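Local coordinates for Exo-1,3/1,4-beta-glucanase (Pseudoalteromonas sp., PDB 3RRX), which probably hydrolyses beta-1,3 and beta-1,4 glucosidic linkages from the ends of glucan chains, as an exo-acting glycoside hydrolase of family 3, at residues L417-G422 / A483-G488; P524-F529 / S544-A549. The protein carries 1 engineered substitution. All coordinates share one frame; numbering follows the deposited sequence.

Contact 1 (L417-G422 / A483-G488); sequences LVAGKG and AIVVIG
V486 lays its isopropyl group over the backbone of G422, with CG1 3.5 Å from G422 O and against the carbonyl carbon as well. CG1 stands anti to the V486 nitrogen (chi1 -169°), which leaves CG2 on the other branch to approach V418 CG1 at 4.3 Å. V418 and I484 lie on one face of the sheet, where helix 453-463 packs on them through L457; on the other face L417 meets A483, and A419 CB comes 4.5 Å from V485 CG2. This is the parallel pairing of strands 415-419 and 482-488, side by side in the sheet of the family 3 C-terminal domain; the pieces 417-419 and 483-488 lie 17° apart. I484 N gives its hydrogen to L417 O at 2.8 Å, almost in line with the carbonyl, while A419 N returns a bond to I484 O and V486 N donates to A419 O at 2.8 Å, the last close to straight at the hydrogen. Beyond A419 the chain leaves the sheet. G420, with phi at 99°, has its CA beside V486 O, and a side chain there would run into that oxygen. The turn then brings G422 N back to V486 O at 2.9 Å, from above the carbonyl plane, a bond that ties the outgoing loop to the strand. The end of the K421 chain reaches the surface, where its NZ has a long, weak ion pair with E490.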
ATOM      1  N   LEU A 417      16.359 -22.572 -18.595  1.00 15.00           N
ATOM      2  CA  LEU A 417      15.669 -21.639 -19.473  1.00 16.23           C
ATOM      3  C   LEU A 417      14.684 -20.822 -18.645  1.00 13.68           C
ATOM      4  O   LEU A 417      13.900 -21.387 -17.884  1.00 16.05           O
ATOM      5  CB  LEU A 417      14.890 -22.395 -20.536  1.00 15.61           C
ATOM      6  CG  LEU A 417      13.965 -21.580 -21.447  1.00 19.10           C
ATOM      7  CD1 LEU A 417      14.782 -20.683 -22.390  1.00 17.23           C
ATOM      8  CD2 LEU A 417      13.084 -22.529 -22.251  1.00 17.87           C
ATOM      9  N   VAL A 418      14.719 -19.499 -18.780  1.00 12.10           N
ATOM     10  CA  VAL A 418      13.727 -18.661 -18.107  1.00 12.12           C
ATOM     11  C   VAL A 418      12.834 -18.070 -19.181  1.00 14.37           C
ATOM     12  O   VAL A 418      13.323 -17.425 -20.113  1.00 16.25           O
ATOM     13  CB  VAL A 418      14.375 -17.530 -17.286  1.00 12.56           C
ATOM     14  CG1 VAL A 418      13.308 -16.766 -16.490  1.00 12.59           C
ATOM     15  CG2 VAL A 418      15.429 -18.099 -16.344  1.00 15.27           C
ATOM     16  N   ALA A 419      11.534 -18.308 -19.052  1.00 14.34           N
ATOM     17  CA  ALA A 419      10.573 -17.928 -20.074  1.00 12.41           C
ATOM     18  C   ALA A 419       9.379 -17.256 -19.418  1.00 13.15           C
ATOM     19  O   ALA A 419       9.326 -17.129 -18.192  1.00 12.55           O
ATOM     20  CB  ALA A 419      10.115 -19.184 -20.868  1.00 12.73           C
ATOM     21  N   GLY A 420       8.422 -16.822 -20.229  1.00 12.59           N
ATOM     22  CA  GLY A 420       7.220 -16.194 -19.701  1.00 11.54           C
ATOM     23  C   GLY A 420       7.332 -14.684 -19.787  1.00 15.48           C
ATOM     24  O   GLY A 420       8.422 -14.128 -19.702  1.00 14.05           O
ATOM     25  N   LYS A 421       6.196 -14.024 -19.961  1.00 14.29           N
ATOM     26  CA  LYS A 421       6.140 -12.569 -20.110  1.00 18.80           C
ATOM     27  C   LYS A 421       6.699 -11.807 -18.894  1.00 20.94           C
ATOM     28  O   LYS A 421       7.158 -10.675 -19.013  1.00 19.29           O
ATOM     29  CB  LYS A 421       4.682 -12.163 -20.343  1.00 23.63           C
ATOM     30  CG  LYS A 421       4.478 -10.781 -20.911  0.70 31.36           C
ATOM     31  CD  LYS A 421       2.995 -10.436 -20.942  0.70 30.48           C
ATOM     32  CE  LYS A 421       2.774  -9.047 -21.507  0.70 39.00           C
ATOM     33  NZ  LYS A 421       3.610  -8.037 -20.808  0.70 34.82           N
ATOM     34  N   GLY A 422       6.643 -12.421 -17.718  1.00 17.57           N
ATOM     35  CA  GLY A 422       7.122 -11.766 -16.518  1.00 15.89           C
ATOM     36  C   GLY A 422       8.586 -12.017 -16.195  1.00 14.65           C
ATOM     37  O   GLY A 422       9.095 -11.514 -15.192  1.00 16.88           O
ATOM     38  N   ALA A 483      12.782 -25.499 -17.000  1.00 16.72           N
ATOM     39  CA  ALA A 483      12.335 -24.176 -17.414  1.00 15.29           C
ATOM     40  C   ALA A 483      11.660 -23.486 -16.232  1.00 16.99           C
ATOM     41  O   ALA A 483      10.760 -24.050 -15.611  1.00 14.22           O
ATOM     42  CB  ALA A 483      11.373 -24.273 -18.589  1.00 12.30           C
ATOM     43  N   ILE A 484      12.120 -22.284 -15.900  1.00 10.26           N
ATOM     44  CA  ILE A 484      11.421 -21.466 -14.913  1.00 13.04           C
ATOM     45  C   ILE A 484      10.577 -20.495 -15.703  1.00 14.23           C
ATOM     46  O   ILE A 484      11.103 -19.682 -16.469  1.00 16.04           O
ATOM     47  CB  ILE A 484      12.392 -20.700 -14.009  1.00 14.35           C
ATOM     48  CG1 ILE A 484      13.240 -21.684 -13.199  1.00 13.95           C
ATOM     49  CG2 ILE A 484      11.633 -19.735 -13.074  1.00 13.79           C
ATOM     50  CD1 ILE A 484      14.341 -21.020 -12.381  1.00 17.17           C
ATOM     51  N   VAL A 485       9.267 -20.591 -15.538  1.00 12.81           N
ATOM     52  CA  VAL A 485       8.353 -19.805 -16.350  1.00 11.32           C
ATOM     53  C   VAL A 485       7.667 -18.759 -15.479  1.00 14.03           C
ATOM     54  O   VAL A 485       6.935 -19.097 -14.545  1.00 14.49           O
ATOM     55  CB  VAL A 485       7.324 -20.706 -17.037  1.00 13.25           C
ATOM     56  CG1 VAL A 485       6.396 -19.886 -17.915  1.00 15.52           C
ATOM     57  CG2 VAL A 485       8.040 -21.800 -17.869  1.00 12.92           C
ATOM     58  N   VAL A 486       7.929 -17.487 -15.771  1.00 13.75           N
ATOM     59  CA  VAL A 486       7.404 -16.392 -14.947  1.00 10.83           C
ATOM     60  C   VAL A 486       6.219 -15.732 -15.650  1.00 13.15           C
ATOM     61  O   VAL A 486       6.374 -15.100 -16.700  1.00 14.78           O
ATOM     62  CB  VAL A 486       8.464 -15.313 -14.654  1.00 11.12           C
ATOM     63  CG1 VAL A 486       7.938 -14.350 -13.577  1.00 12.29           C
ATOM     64  CG2 VAL A 486       9.794 -15.943 -14.205  1.00 13.78           C
ATOM     65  N   ILE A 487       5.036 -15.895 -15.067  1.00  9.00           N
ATOM     66  CA  ILE A 487       3.799 -15.470 -15.705  1.00  9.78           C
ATOM     67  C   ILE A 487       2.953 -14.784 -14.651  1.00 11.31           C
ATOM     68  O   ILE A 487       3.243 -14.901 -13.466  1.00 11.66           O
ATOM     69  CB  ILE A 487       3.015 -16.697 -16.244  1.00 13.92           C
ATOM     70  CG1 ILE A 487       2.662 -17.644 -15.095  1.00 16.78           C
ATOM     71  CG2 ILE A 487       3.830 -17.417 -17.298  1.00 17.06           C
ATOM     72  CD1 ILE A 487       1.651 -18.755 -15.451  1.00 15.54           C
ATOM     73  N   GLY A 488       1.904 -14.079 -15.064  1.00 13.50           N
ATOM     74  CA  GLY A 488       1.024 -13.455 -14.082  1.00 13.18           C
ATOM     75  C   GLY A 488       0.107 -12.377 -14.623  1.00 14.79           C
ATOM     76  O   GLY A 488      -0.008 -12.180 -15.839  1.00 11.32           O
TER

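Contact 2 (P524-F529 / S544-A549); sequences PVVTVF and SDAFVA
The strand pieces 525-529 and 546-549 run parallel, their axes 13° apart and 4.6 Å at closest approach, and backbone bonds pass between the two segments from V525 O to V548 O. T527 N reaches A546 O at 2.8 Å from above the carbonyl plane, whereas V548 N meets T527 O nearly head-on. Where the pairing begins, the D545 carboxylate serves as acceptor: OD1 takes V525 N at 2.8 Å on its anti side, while D545 N and A546 N both grip V525 O. T527 works with both branches. With OG1 beside its own backbone N (chi1 -65°), the hydroxyl donates to S544 OG at 2.7 Å, and CG2 is turned to F547, 3.7 Å from CE1. S544 OG, also hydrogen-bonded to E540 O, sits at the edge of the F547 ring, in its plane. Replacing T527 with a valine would probably cost S544 OG its hydroxyl donor within the buried interface, even though a methyl could still rest against F547. Farther along, F547 CZ comes within 3.6 Å of F529 CB, the two rings tilted 38° to one another; F529 also makes an edge-to-face pair with F504. On the reverse side V526 CG2 touches A546 CB at 4.0 Å. The two strands, joined through helix 538-542, make a beta-alpha-beta unit of the alpha/beta sheet in the family 3 C-terminal domain.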
ATOM      1  N   PRO A 524      10.923 -30.229 -17.601  1.00 17.48           N
ATOM      2  CA  PRO A 524      10.363 -29.980 -16.268  1.00 19.94           C
ATOM      3  C   PRO A 524      10.088 -28.488 -16.097  1.00 19.03           C
ATOM      4  O   PRO A 524      10.936 -27.675 -16.452  1.00 17.48           O
ATOM      5  CB  PRO A 524      11.489 -30.412 -15.329  1.00 18.73           C
ATOM      6  CG  PRO A 524      12.354 -31.311 -16.144  1.00 22.21           C
ATOM      7  CD  PRO A 524      12.273 -30.810 -17.538  1.00 20.58           C
ATOM      8  N   VAL A 525       8.922 -28.141 -15.558  1.00 18.04           N
ATOM      9  CA  VAL A 525       8.476 -26.749 -15.527  1.00 13.03           C
ATOM     10  C   VAL A 525       8.253 -26.252 -14.103  1.00 16.35           C
ATOM     11  O   VAL A 525       7.496 -26.852 -13.353  1.00 14.70           O
ATOM     12  CB  VAL A 525       7.165 -26.580 -16.315  1.00 16.22           C
ATOM     13  CG1 VAL A 525       6.479 -25.271 -15.950  1.00 16.80           C
ATOM     14  CG2 VAL A 525       7.426 -26.688 -17.832  1.00 17.72           C
ATOM     15  N   VAL A 526       8.935 -25.166 -13.738  1.00 15.07           N
ATOM     16  CA  VAL A 526       8.696 -24.487 -12.472  1.00 14.64           C
ATOM     17  C   VAL A 526       8.023 -23.150 -12.754  1.00 15.88           C
ATOM     18  O   VAL A 526       8.612 -22.270 -13.393  1.00 15.52           O
ATOM     19  CB  VAL A 526      10.009 -24.209 -11.708  1.00 14.57           C
ATOM     20  CG1 VAL A 526       9.746 -23.281 -10.516  1.00 12.34           C
ATOM     21  CG2 VAL A 526      10.648 -25.512 -11.242  1.00 13.81           C
ATOM     22  N   THR A 527       6.790 -22.989 -12.288  1.00 14.25           N
ATOM     23  CA  THR A 527       6.045 -21.776 -12.597  1.00 13.28           C
ATOM     24  C   THR A 527       6.117 -20.771 -11.455  1.00 12.07           C
ATOM     25  O   THR A 527       5.829 -21.105 -10.302  1.00 11.27           O
ATOM     26  CB  THR A 527       4.577 -22.095 -12.937  1.00 16.09           C
ATOM     27  OG1 THR A 527       4.537 -22.864 -14.147  1.00 12.36           O
ATOM     28  CG2 THR A 527       3.769 -20.799 -13.119  1.00 13.83           C
ATOM     29  N   VAL A 528       6.534 -19.552 -11.776  1.00 12.02           N
ATOM     30  CA  VAL A 528       6.514 -18.452 -10.812  1.00 11.01           C
ATOM     31  C   VAL A 528       5.374 -17.512 -11.194  1.00 12.16           C
ATOM     32  O   VAL A 528       5.402 -16.890 -12.257  1.00 12.37           O
ATOM     33  CB  VAL A 528       7.846 -17.666 -10.789  1.00 11.63           C
ATOM     34  CG1 VAL A 528       7.760 -16.491  -9.788  1.00 10.17           C
ATOM     35  CG2 VAL A 528       9.006 -18.586 -10.431  1.00 11.73           C
ATOM     36  N   PHE A 529       4.379 -17.412 -10.319  1.00 10.44           N
ATOM     37  CA  PHE A 529       3.130 -16.734 -10.628  1.00 10.11           C
ATOM     38  C   PHE A 529       3.075 -15.364  -9.935  1.00 13.07           C
ATOM     39  O   PHE A 529       3.073 -15.278  -8.701  1.00 10.94           O
ATOM     40  CB  PHE A 529       1.972 -17.630 -10.158  1.00 12.04           C
ATOM     41  CG  PHE A 529       0.606 -17.151 -10.561  1.00 11.15           C
ATOM     42  CD1 PHE A 529       0.247 -17.081 -11.902  1.00 10.47           C
ATOM     43  CD2 PHE A 529      -0.329 -16.804  -9.597  1.00 10.49           C
ATOM     44  CE1 PHE A 529      -1.015 -16.661 -12.276  1.00 13.58           C
ATOM     45  CE2 PHE A 529      -1.607 -16.386  -9.962  1.00 14.75           C
ATOM     46  CZ  PHE A 529      -1.949 -16.308 -11.304  1.00 11.27           C
ATOM     47  N   SER A 544       2.345 -27.645 -14.611  1.00 15.36           N
ATOM     48  CA  SER A 544       3.547 -27.278 -13.868  1.00 15.55           C
ATOM     49  C   SER A 544       3.976 -28.416 -12.956  1.00 18.16           C
ATOM     50  O   SER A 544       3.132 -29.049 -12.320  1.00 17.60           O
ATOM     51  CB  SER A 544       3.281 -26.040 -12.996  1.00 15.10           C
ATOM     52  OG  SER A 544       2.801 -24.934 -13.750  1.00 13.43           O
ATOM     53  N   ASP A 545       5.283 -28.662 -12.877  1.00 14.35           N
ATOM     54  CA  ASP A 545       5.832 -29.588 -11.882  1.00 14.24           C
ATOM     55  C   ASP A 545       5.926 -28.927 -10.509  1.00 14.85           C
ATOM     56  O   ASP A 545       5.655 -29.550  -9.477  1.00 14.63           O
ATOM     57  CB  ASP A 545       7.207 -30.085 -12.334  1.00 14.65           C
ATOM     58  CG  ASP A 545       7.123 -30.876 -13.616  1.00 23.53           C
ATOM     59  OD1 ASP A 545       7.361 -30.303 -14.699  1.00 20.48           O
ATOM     60  OD2 ASP A 545       6.767 -32.065 -13.538  1.00 30.66           O
ATOM     61  N   ALA A 546       6.315 -27.655 -10.508  1.00 14.02           N
ATOM     62  CA  ALA A 546       6.263 -26.827  -9.303  1.00 12.49           C
ATOM     63  C   ALA A 546       5.561 -25.507  -9.611  1.00 13.54           C
ATOM     64  O   ALA A 546       5.558 -25.049 -10.753  1.00 12.42           O
ATOM     65  CB  ALA A 546       7.663 -26.570  -8.760  1.00 11.70           C
ATOM     66  N   PHE A 547       4.956 -24.901  -8.592  1.00 12.60           N
ATOM     67  CA  PHE A 547       4.205 -23.670  -8.791  1.00 12.70           C
ATOM     68  C   PHE A 547       4.364 -22.805  -7.550  1.00 12.57           C
ATOM     69  O   PHE A 547       4.060 -23.246  -6.432  1.00 11.45           O
ATOM     70  CB  PHE A 547       2.735 -24.010  -9.037  1.00 11.40           C
ATOM     71  CG  PHE A 547       1.879 -22.841  -9.491  1.00 13.28           C
ATOM     72  CD1 PHE A 547       1.470 -22.741 -10.817  1.00 14.18           C
ATOM     73  CD2 PHE A 547       1.445 -21.879  -8.584  1.00 12.25           C
ATOM     74  CE1 PHE A 547       0.656 -21.691 -11.230  1.00 12.63           C
ATOM     75  CE2 PHE A 547       0.631 -20.822  -8.990  1.00 14.03           C
ATOM     76  CZ  PHE A 547       0.237 -20.729 -10.319  1.00 10.72           C
ATOM     77  N   VAL A 548       4.853 -21.581  -7.751  1.00 10.71           N
ATOM     78  CA  VAL A 548       5.106 -20.645  -6.657  1.00 12.25           C
ATOM     79  C   VAL A 548       4.235 -19.398  -6.779  1.00 13.53           C
ATOM     80  O   VAL A 548       4.239 -18.736  -7.816  1.00 12.40           O
ATOM     81  CB  VAL A 548       6.596 -20.197  -6.636  1.00 13.38           C
ATOM     82  CG1 VAL A 548       6.838 -19.175  -5.523  1.00 12.39           C
ATOM     83  CG2 VAL A 548       7.518 -21.406  -6.475  1.00 11.87           C
ATOM     84  N   ALA A 549       3.485 -19.084  -5.724  1.00  9.69           N
ATOM     85  CA  ALA A 549       2.778 -17.815  -5.665  1.00 11.26           C
ATOM     86  C   ALA A 549       3.761 -16.771  -5.152  1.00 11.61           C
ATOM     87  O   ALA A 549       4.147 -16.800  -3.983  1.00 11.46           O
ATOM     88  CB  ALA A 549       1.563 -17.908  -4.744  1.00 10.53           C
TER

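In the fold
Contacts 1 and 2 are consecutive steps across one mixed sheet, their centres about 9 Å apart, and the seam between them is the pairing of strands 482-488 and 525-530. There V485 takes part through both its backbone N and its backbone O: V485 N lies 2.8 Å from V526 O, and V485 O lies 2.8 Å from V528 N, both probable hydrogen bonds. I487 CD1 packs on T527 CG2 at 3.8 Å, bringing the I487 side chain to the face that carries F547. Helix 510-520 spans this face, touching V485 and T527 through L515. Both contacts lie away from the annotated metal sites; the side chain of A549 is about 14 Å from the bound calcium ion.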